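Local coordinates for silicatein alpha (Tethya aurantium, PDB 6ZQ3), which probably directs silica formation in the spicules of a marine sponge and belongs to the papain family of cysteine peptidases, at residues V168-G173 with Y180-N185. Numbering follows the deposited sequence.
Sequences VITGYG and YWLAKN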
loop_
_atom_site.group_PDB
_atom_site.type_symbol
_atom_site.label_atom_id
_atom_site.label_comp_id
_atom_site.label_asym_id
_atom_site.label_seq_id
_atom_site.Cartn_x
_atom_site.Cartn_y
_atom_site.Cartn_z
ATOM N N VAL A 168 0.110 -1.506 2.761
ATOM C CA VAL A 168 -0.954 -0.561 3.160
ATOM C C VAL A 168 -1.239 -0.703 4.630
ATOM O O VAL A 168 -1.604 -1.776 5.067
ATOM C CB VAL A 168 -2.315 -0.831 2.491
ATOM C CG1 VAL A 168 -3.125 0.453 2.440
ATOM C CG2 VAL A 168 -2.152 -1.407 1.108
ATOM N N ILE A 169 -1.086 0.364 5.395
ATOM C CA ILE A 169 -1.622 0.385 6.749
ATOM C C ILE A 169 -3.156 0.527 6.676
ATOM O O ILE A 169 -3.671 1.488 6.099
ATOM C CB ILE A 169 -0.934 1.498 7.587
ATOM C CG1 ILE A 169 0.547 1.131 7.779
ATOM C CG2 ILE A 169 -1.581 1.672 8.956
ATOM C CD1 ILE A 169 1.216 1.840 8.930
ATOM N N THR A 170 -3.882 -0.428 7.255
ATOM C CA THR A 170 -5.355 -0.408 7.246
ATOM C C THR A 170 -5.988 -0.142 8.621
ATOM O O THR A 170 -7.210 -0.142 8.748
ATOM C CB THR A 170 -5.911 -1.743 6.750
ATOM O OG1 THR A 170 -5.374 -2.781 7.559
ATOM C CG2 THR A 170 -5.560 -2.009 5.273
ATOM N N GLY A 171 -5.165 0.085 9.639
ATOM C CA GLY A 171 -5.647 0.360 10.983
ATOM C C GLY A 171 -4.520 0.262 11.993
ATOM O O GLY A 171 -3.338 0.287 11.640
ATOM N N TYR A 172 -4.888 0.159 13.264
ATOM C CA TYR A 172 -3.913 0.022 14.349
ATOM C C TYR A 172 -4.686 -0.438 15.554
ATOM O O TYR A 172 -5.926 -0.392 15.561
ATOM C CB TYR A 172 -3.197 1.339 14.652
ATOM C CG TYR A 172 -4.158 2.463 14.916
ATOM C CD1 TYR A 172 -4.771 2.594 16.162
ATOM C CD2 TYR A 172 -4.499 3.374 13.915
ATOM C CE1 TYR A 172 -5.680 3.604 16.401
ATOM C CE2 TYR A 172 -5.408 4.385 14.154
ATOM C CZ TYR A 172 -5.988 4.500 15.396
ATOM O OH TYR A 172 -6.886 5.504 15.664
ATOM N N GLY A 173 -3.954 -0.887 16.568
ATOM C CA GLY A 173 -4.581 -1.443 17.763
ATOM C C GLY A 173 -3.624 -1.756 18.891
ATOM O O GLY A 173 -2.453 -1.365 18.870
ATOM N N TYR A 180 0.196 -1.829 18.182
ATOM C CA TYR A 180 0.584 -2.198 16.805
ATOM C C TYR A 180 -0.021 -1.366 15.614
ATOM O O TYR A 180 -1.002 -0.637 15.744
ATOM C CB TYR A 180 0.300 -3.689 16.613
ATOM C CG TYR A 180 -1.168 -4.054 16.570
ATOM C CD1 TYR A 180 -1.877 -4.007 15.390
ATOM C CD2 TYR A 180 -1.838 -4.469 17.706
ATOM C CE1 TYR A 180 -3.216 -4.351 15.343
ATOM C CE2 TYR A 180 -3.185 -4.815 17.672
ATOM C CZ TYR A 180 -3.869 -4.747 16.485
ATOM O OH TYR A 180 -5.200 -5.071 16.429
ATOM N N TRP A 181 0.608 -1.476 14.452
ATOM C CA TRP A 181 -0.022 -1.059 13.200
ATOM C C TRP A 181 -0.555 -2.299 12.527
ATOM O O TRP A 181 0.050 -3.343 12.623
ATOM C CB TRP A 181 0.983 -0.395 12.249
ATOM C CG TRP A 181 1.543 0.880 12.736
ATOM C CD1 TRP A 181 2.795 1.087 13.177
ATOM C CD2 TRP A 181 0.866 2.140 12.832
ATOM N NE1 TRP A 181 2.970 2.404 13.544
ATOM C CE2 TRP A 181 1.796 3.074 13.340
ATOM C CE3 TRP A 181 -0.435 2.572 12.545
ATOM C CZ2 TRP A 181 1.469 4.405 13.576
ATOM C CZ3 TRP A 181 -0.759 3.898 12.783
ATOM C CH2 TRP A 181 0.185 4.795 13.302
ATOM N N LEU A 182 -1.679 -2.182 11.839
ATOM C CA LEU A 182 -2.202 -3.284 11.047
ATOM C C LEU A 182 -1.870 -3.032 9.585
ATOM O O LEU A 182 -2.373 -2.101 8.972
ATOM C CB LEU A 182 -3.716 -3.414 11.245
ATOM C CG LEU A 182 -4.358 -4.622 10.554
ATOM C CD1 LEU A 182 -3.794 -5.934 11.101
ATOM C CD2 LEU A 182 -5.876 -4.566 10.707
ATOM N N ALA A 183 -0.996 -3.849 9.024
ATOM C CA ALA A 183 -0.517 -3.596 7.690
ATOM C C ALA A 183 -0.960 -4.729 6.795
ATOM O O ALA A 183 -0.834 -5.888 7.148
ATOM C CB ALA A 183 1.010 -3.464 7.703
ATOM N N LYS A 184 -1.457 -4.391 5.626
ATOM C CA LYS A 184 -1.857 -5.393 4.635
ATOM C C LYS A 184 -0.719 -5.636 3.616
ATOM O O LYS A 184 -0.293 -4.702 2.949
ATOM C CB LYS A 184 -3.130 -4.889 3.937
ATOM C CG LYS A 184 -3.677 -5.782 2.854
ATOM C CD LYS A 184 -4.701 -4.999 2.041
ATOM C CE LYS A 184 -5.660 -5.931 1.328
ATOM N NZ LYS A 184 -6.078 -5.346 0.041
ATOM N N ASN A 185 -0.216 -6.862 3.522
ATOM C CA ASN A 185 0.850 -7.208 2.556
ATOM C C ASN A 185 0.194 -7.753 1.278
ATOM O O ASN A 185 -1.035 -7.892 1.195
ATOM C CB ASN A 185 1.818 -8.259 3.157
ATOM C CG ASN A 185 3.230 -8.153 2.617
ATOM O OD1 ASN A 185 3.516 -7.391 1.685
ATOM N ND2 ASN A 185 4.137 -8.924 3.200
#
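V168 and K184 pair by two nearly straight backbone bonds, the shorter from K184 N to V168 O at 2.7 Å. The antiparallel strands form a hairpin in the beta-rich domain of the papain fold. At its other end, Y180 N to G173 O (2.8 Å) and G173 N to Y180 O close a second pair. Between them T170 and G171 both sit opposite L182, a beta bulge. L182 O takes T170 N at 2.8 Å, nearly along its C=O axis, and T170 OG1 only weakly. L182 N reaches G171 O from above the carbonyl plane.

I169, Y172 and W181 share a largely apolar face, packed on helix 121-130. I169 CD1 lies over one face of the indole, offset toward its rim. Y172 CB touches W181 CE3 at 3.7 Å, while G171 O meets the indole edge in plane. E121 OE2 bonds W181 NE1, and Y172 OH bonds P3 O.

On the other face the Y180 ring folds over G173, because chi1 of 70° sets CG between backbone N and carbonyl carbon. G173 CA makes a CH-pi contact, 3.8 Å from the ring centroid. Replacing Y180 by alanine is likely to strip the G173 backbone of its aromatic cover.

Just past the hairpin, N185 OD1 bonds H165 NE2, consistent with the His-Asn pair of papain-like enzymes. Backbone bonds thus set the hairpin's pairing, while side-chain contacts concentrate on W181 and Y180.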